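PDB 3U52: phenol hydroxylase component phN from Pseudomonas stutzeri, which is probably the diiron-bearing hydroxylase subunit of a bacterial multicomponent monooxygenase that adds an oxygen atom from dioxygen to phenol. Local coordinates for residues L107-F112 against D137-S142; D52-T57 against R128-M133. All blocks are in the same frame, centred on the assembly; numbering follows the deposited sequence.

Interaction 1. Residues L107-F112 against D137-S142; sequences LEHAAF and DELRHS. With FE (Fe (III) ion), chain G.
The carboxylate-bridged diiron centre of the four-helix bundle takes three ligands for one of its irons from this pair of antiparallel helix segments, in which Glu108 faces Glu138 and His141. The axes of 107-112 and 137-142 approach to 7.7 Å, at 156° between their directions. Glu108 OE2 binds the ferric ion at 2.3 Å and Glu138 OE2 at 2.2 Å, and these two oxygens come within 2.8 Å of each other because they share the metal. Both glutamates bend at chi2, and the two side chains cross at about a right angle with their carboxylate planes 33° apart. His141 completes the trio with ND1, 2.4 Å from the iron, while Glu108 OE2 sits at the edge of its ring. Second-shell bonds fix the far ends: Gln145 holds Glu108 OE1, Gln134 holds Glu138 OE1, and Asp232 receives His141 NE2. Away from the metal, Ser142 OG meets His109 ND1 at the ring edge, close to its plane, in a hydrogen bond of 3.0 Å that either group could donate. With CG anti to the backbone N (chi1 150°), the Phe112 ring runs alongside Leu139, whose CD1 stands over one face, 4.1 Å from the ring centroid, as a CH-pi contact. Ala111 CB rests against Glu138 CG at 3.9 Å. Helix 220-250, which carries Glu233 and His236 of the second iron site, packs on Glu138 and His141, whereas helix 173-184 covers Ala111 through Phe179.

Interaction 2. Residues D52-T57 against R128-M133; sequences DPFRLT and RVACQM
The Phe54 ring presents its CE1-CZ rim to helix 125-155, with the carbonyl oxygen of Ala130 at the ring edge, near its plane, and neither face taken squarely by the helix. Ala130 CA and Met133 SD approach obliquely: Phe54 CZ lies 3.9 Å from Ala130 CA, and Phe54 CE1 touches Met133 SD at 3.7 Å. The sulfur is 4.7 Å from the ring centroid and 59° off the normal, an oblique Met-aromatic contact. The first torsion of Phe54 (chi1 38°) sets CG between the backbone N and the carbonyl carbon, and from there the ring reaches across to the helix while Met133 extends from the helix the other way, alongside it. Met133 stays extended through chi2 and bends at chi3 (-85°), which carries its methyl round to the loop backbone, CE lying 3.4 Å from Leu56 O. The same sulfur meets Leu56 CD1 at 3.9 Å, the two side chains roughly perpendicular, so Met133 lies against both Phe54 and Leu56. Pro53 adds a lighter touch, its CG 4.1 Å from Ala130 CB. With an alanine at Phe54, a gap is likely to open beside Ala130, and the Met133 sulfur would probably lose its ring partner and be held mainly by Leu56. Around this patch, Arg235 of helix 220-250 packs on Phe54 and Leu56, and Tyr61 of helix 58-81 on Leu56 and Met133. The arrangement is apolar loop-on-helix packing: the irregular segment leading into helix 58-81 rests against helix 125-155 of the helical hydroxylase fold by van der Waals contact and one sulfur-aromatic pair.

Helix 125-155 is common to both contacts: residues 128-133 meet the loop 52-57, and 137-142, a few residues further along, meet helix 105-121. The centres are 16 Å apart on the same side of the chain's centre, interaction 1 lying deeper, at 12 Å from it against 24 Å. Along the sequence the segments alternate, 52-57, 107-112, 128-133, 137-142, so the two connections interleave within the hydroxylase fold. One helix thus supplies iron ligands in its middle and a packing surface for the loop nearer its start. Helix 220-250 borders both sites: Arg235 packs on Phe54 and Leu56 and pairs with Asp137, while His236 serves the second iron.

Interaction 1. Residues L107-F112 against D137-S142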
loop_
_atom_site.group_PDB
_atom_site.type_symbol
_atom_site.label_atom_id
_atom_site.label_comp_id
_atom_site.label_asym_id
_atom_site.label_seq_id
_atom_site.Cartn_x
_atom_site.Cartn_y
_atom_site.Cartn_z
ATOM N N LEU A 107 17.242 -13.238 15.421
ATOM C CA LEU A 107 16.797 -13.019 16.787
ATOM C C LEU A 107 15.284 -12.851 16.874
ATOM O O LEU A 107 14.675 -13.280 17.873
ATOM C CB LEU A 107 17.524 -11.823 17.403
ATOM C CG LEU A 107 18.801 -12.148 18.209
ATOM C CD1 LEU A 107 19.452 -13.454 17.873
ATOM C CD2 LEU A 107 19.784 -10.959 18.281
ATOM N N GLU A 108 14.667 -12.264 15.827
ATOM C CA GLU A 108 13.221 -12.000 15.865
ATOM C C GLU A 108 12.615 -13.410 15.921
ATOM O O GLU A 108 11.677 -13.679 16.665
ATOM C CB GLU A 108 12.731 -11.306 14.583
ATOM C CG GLU A 108 13.296 -9.878 14.293
ATOM C CD GLU A 108 12.633 -8.824 15.137
ATOM O OE1 GLU A 108 12.775 -7.624 14.849
ATOM O OE2 GLU A 108 11.967 -9.200 16.102
ATOM N N HIS A 109 13.145 -14.294 15.086
ATOM C CA HIS A 109 12.619 -15.652 14.958
ATOM C C HIS A 109 12.849 -16.489 16.231
ATOM O O HIS A 109 11.936 -17.174 16.686
ATOM C CB HIS A 109 13.223 -16.365 13.779
ATOM C CG HIS A 109 12.373 -17.486 13.295
ATOM N ND1 HIS A 109 11.357 -17.297 12.387
ATOM C CD2 HIS A 109 12.319 -18.782 13.654
ATOM C CE1 HIS A 109 10.743 -18.444 12.166
ATOM N NE2 HIS A 109 11.301 -19.359 12.934
ATOM N N ALA A 110 14.062 -16.440 16.791
ATOM C CA ALA A 110 14.309 -16.945 18.152
ATOM C C ALA A 110 13.325 -16.406 19.203
ATOM O O ALA A 110 12.896 -17.155 20.080
ATOM C CB ALA A 110 15.703 -16.627 18.571
ATOM N N ALA A 111 12.915 -15.139 19.099
ATOM C CA ALA A 111 12.030 -14.571 20.110
ATOM C C ALA A 111 10.624 -15.175 19.917
ATOM O O ALA A 111 9.894 -15.460 20.894
ATOM C CB ALA A 111 12.012 -13.095 20.030
ATOM N N PHE A 112 10.267 -15.410 18.658
ATOM C CA PHE A 112 8.994 -16.088 18.360
ATOM C C PHE A 112 8.880 -17.457 19.079
ATOM O O PHE A 112 7.893 -17.722 19.745
ATOM C CB PHE A 112 8.777 -16.213 16.846
ATOM C CG PHE A 112 7.972 -17.423 16.448
ATOM C CD1 PHE A 112 6.632 -17.593 16.903
ATOM C CD2 PHE A 112 8.522 -18.365 15.606
ATOM C CE1 PHE A 112 5.894 -18.675 16.542
ATOM C CE2 PHE A 112 7.774 -19.527 15.226
ATOM C CZ PHE A 112 6.467 -19.666 15.693
ATOM N N ASP A 137 3.621 -11.552 17.166
ATOM C CA ASP A 137 4.271 -10.329 16.634
ATOM C C ASP A 137 5.718 -10.549 16.203
ATOM O O ASP A 137 6.180 -9.966 15.207
ATOM C CB ASP A 137 4.267 -9.176 17.663
ATOM C CG ASP A 137 2.890 -8.695 18.061
ATOM O OD1 ASP A 137 1.844 -8.899 17.382
ATOM O OD2 ASP A 137 2.848 -8.083 19.156
ATOM N N GLU A 138 6.496 -11.322 16.970
ATOM C CA GLU A 138 7.898 -11.595 16.585
ATOM C C GLU A 138 7.967 -12.452 15.323
ATOM O O GLU A 138 8.866 -12.265 14.502
ATOM C CB GLU A 138 8.666 -12.289 17.701
ATOM C CG GLU A 138 8.536 -11.533 19.015
ATOM C CD GLU A 138 9.301 -10.198 18.988
ATOM O OE1 GLU A 138 9.293 -9.499 20.003
ATOM O OE2 GLU A 138 9.911 -9.844 17.945
ATOM N N LEU A 139 7.048 -13.401 15.181
ATOM C CA LEU A 139 6.924 -14.116 13.934
ATOM C C LEU A 139 6.689 -13.119 12.788
ATOM O O LEU A 139 7.262 -13.210 11.707
ATOM C CB LEU A 139 5.718 -15.062 14.000
ATOM C CG LEU A 139 5.606 -15.947 12.734
ATOM C CD1 LEU A 139 6.941 -16.734 12.386
ATOM C CD2 LEU A 139 4.369 -16.915 12.836
ATOM N N ARG A 140 5.789 -12.192 13.007
ATOM C CA ARG A 140 5.539 -11.193 11.982
ATOM C C ARG A 140 6.811 -10.451 11.642
ATOM O O ARG A 140 7.104 -10.229 10.481
ATOM C CB ARG A 140 4.513 -10.189 12.470
ATOM C CG ARG A 140 4.303 -9.079 11.420
ATOM C CD ARG A 140 3.209 -8.187 11.780
ATOM N NE ARG A 140 3.749 -6.960 12.220
ATOM C CZ ARG A 140 3.619 -5.825 11.563
ATOM N NH1 ARG A 140 2.937 -5.767 10.422
ATOM N NH2 ARG A 140 4.180 -4.745 12.061
ATOM N N HIS A 141 7.568 -10.063 12.665
ATOM C CA HIS A 141 8.764 -9.232 12.485
ATOM C C HIS A 141 9.797 -9.987 11.696
ATOM O O HIS A 141 10.398 -9.460 10.767
ATOM C CB HIS A 141 9.318 -8.773 13.857
ATOM C CG HIS A 141 8.447 -7.755 14.531
ATOM N ND1 HIS A 141 8.680 -7.305 15.810
ATOM C CD2 HIS A 141 7.332 -7.104 14.103
ATOM C CE1 HIS A 141 7.754 -6.423 16.142
ATOM N NE2 HIS A 141 6.940 -6.267 15.119
ATOM N N SER A 142 9.937 -11.269 12.032
ATOM C CA SER A 142 10.825 -12.190 11.305
ATOM C C SER A 142 10.492 -12.277 9.772
ATOM O O SER A 142 11.346 -12.109 8.915
ATOM C CB SER A 142 10.660 -13.576 11.953
ATOM O OG SER A 142 11.429 -14.512 11.258
HETATM FE FE FE G . 10.491 -7.878 17.243
#

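Interaction 2. Residues D52-T57 against R128-M133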
loop_
_atom_site.group_PDB
_atom_site.type_symbol
_atom_site.label_atom_id
_atom_site.label_comp_id
_atom_site.label_asym_id
_atom_site.label_seq_id
_atom_site.Cartn_x
_atom_site.Cartn_y
_atom_site.Cartn_z
ATOM N N ASP A 52 -3.128 -6.351 32.915
ATOM C CA ASP A 52 -2.929 -6.591 31.466
ATOM C C ASP A 52 -2.226 -5.390 30.861
ATOM O O ASP A 52 -2.637 -4.268 31.085
ATOM C CB ASP A 52 -4.259 -6.890 30.755
ATOM C CG ASP A 52 -5.075 -8.005 31.464
ATOM O OD1 ASP A 52 -6.196 -7.719 31.923
ATOM O OD2 ASP A 52 -4.617 -9.152 31.585
ATOM N N PRO A 53 -1.097 -5.614 30.176
ATOM C CA PRO A 53 -0.353 -4.486 29.588
ATOM C C PRO A 53 -1.032 -3.869 28.372
ATOM O O PRO A 53 -0.686 -2.730 27.975
ATOM C CB PRO A 53 1.002 -5.083 29.235
ATOM C CG PRO A 53 0.748 -6.577 29.075
ATOM C CD PRO A 53 -0.412 -6.906 30.003
ATOM N N PHE A 54 -1.968 -4.611 27.781
ATOM C CA PHE A 54 -2.807 -4.138 26.670
ATOM C C PHE A 54 -4.023 -5.046 26.699
ATOM O O PHE A 54 -3.936 -6.175 27.203
ATOM C CB PHE A 54 -2.107 -4.262 25.298
ATOM C CG PHE A 54 -1.273 -5.513 25.140
ATOM C CD1 PHE A 54 -1.840 -6.707 24.714
ATOM C CD2 PHE A 54 0.091 -5.498 25.454
ATOM C CE1 PHE A 54 -1.017 -7.890 24.602
ATOM C CE2 PHE A 54 0.880 -6.643 25.362
ATOM C CZ PHE A 54 0.309 -7.844 24.914
ATOM N N ARG A 55 -5.142 -4.555 26.157
ATOM C CA ARG A 55 -6.412 -5.287 26.179
ATOM C C ARG A 55 -6.991 -5.437 24.780
ATOM O O ARG A 55 -7.965 -4.772 24.439
ATOM C CB ARG A 55 -7.441 -4.598 27.078
ATOM C CG ARG A 55 -7.043 -4.497 28.533
ATOM C CD ARG A 55 -8.049 -3.745 29.384
ATOM N NE ARG A 55 -7.667 -3.874 30.802
ATOM C CZ ARG A 55 -6.814 -3.079 31.455
ATOM N NH1 ARG A 55 -6.534 -3.316 32.730
ATOM N NH2 ARG A 55 -6.232 -2.049 30.852
ATOM N N LEU A 56 -6.431 -6.354 24.005
ATOM C CA LEU A 56 -6.814 -6.573 22.630
ATOM C C LEU A 56 -7.412 -7.953 22.429
ATOM O O LEU A 56 -6.704 -8.969 22.502
ATOM C CB LEU A 56 -5.564 -6.514 21.762
ATOM C CG LEU A 56 -5.152 -5.302 20.952
ATOM C CD1 LEU A 56 -3.897 -5.758 20.199
ATOM C CD2 LEU A 56 -6.236 -4.892 19.972
ATOM N N THR A 57 -8.694 -8.026 22.159
ATOM C CA THR A 57 -9.253 -9.343 21.886
ATOM C C THR A 57 -8.805 -9.789 20.483
ATOM O O THR A 57 -8.237 -8.974 19.734
ATOM C CB THR A 57 -10.765 -9.359 22.052
ATOM O OG1 THR A 57 -11.314 -8.314 21.250
ATOM C CG2 THR A 57 -11.146 -9.166 23.510
ATOM N N ARG A 128 0.134 -15.450 30.205
ATOM C CA ARG A 128 0.216 -16.334 29.008
ATOM C C ARG A 128 -0.302 -15.666 27.738
ATOM O O ARG A 128 0.328 -15.753 26.677
ATOM C CB ARG A 128 -0.595 -17.636 29.195
ATOM C CG ARG A 128 0.028 -18.623 30.278
ATOM C CD ARG A 128 -0.380 -20.087 30.044
ATOM N NE ARG A 128 -1.843 -20.228 30.079
ATOM C CZ ARG A 128 -2.563 -20.380 31.201
ATOM N NH1 ARG A 128 -3.894 -20.487 31.151
ATOM N NH2 ARG A 128 -1.952 -20.462 32.379
ATOM N N VAL A 129 -1.469 -15.036 27.820
ATOM C CA VAL A 129 -1.978 -14.317 26.643
ATOM C C VAL A 129 -1.040 -13.167 26.170
ATOM O O VAL A 129 -0.848 -12.992 24.980
ATOM C CB VAL A 129 -3.381 -13.736 26.903
ATOM C CG1 VAL A 129 -3.925 -13.017 25.637
ATOM C CG2 VAL A 129 -4.323 -14.861 27.278
ATOM N N ALA A 130 -0.498 -12.369 27.085
ATOM C CA ALA A 130 0.425 -11.269 26.679
ATOM C C ALA A 130 1.625 -11.869 25.948
ATOM O O ALA A 130 2.045 -11.348 24.898
ATOM C CB ALA A 130 0.899 -10.489 27.897
ATOM N N CYS A 131 2.181 -12.957 26.503
ATOM C CA CYS A 131 3.364 -13.615 25.904
ATOM C C CYS A 131 3.074 -14.198 24.548
ATOM O O CYS A 131 3.918 -14.142 23.658
ATOM C CB CYS A 131 3.952 -14.711 26.803
ATOM S SG CYS A 131 4.736 -14.003 28.239
ATOM N N GLN A 132 1.888 -14.777 24.388
ATOM C CA GLN A 132 1.525 -15.368 23.104
ATOM C C GLN A 132 1.314 -14.290 22.038
ATOM O O GLN A 132 1.591 -14.513 20.874
ATOM C CB GLN A 132 0.250 -16.161 23.227
ATOM C CG GLN A 132 0.405 -17.482 24.011
ATOM C CD GLN A 132 -0.946 -18.182 24.158
ATOM O OE1 GLN A 132 -1.934 -17.812 23.498
ATOM N NE2 GLN A 132 -1.011 -19.138 25.064
ATOM N N MET A 133 0.727 -13.166 22.402
ATOM C CA MET A 133 0.543 -12.091 21.415
ATOM C C MET A 133 1.905 -11.526 21.014
ATOM O O MET A 133 2.127 -11.258 19.830
ATOM C CB MET A 133 -0.337 -11.013 21.947
ATOM C CG MET A 133 -1.136 -10.390 20.802
ATOM S SD MET A 133 -2.331 -9.131 21.418
ATOM C CE MET A 133 -3.688 -10.266 21.831
#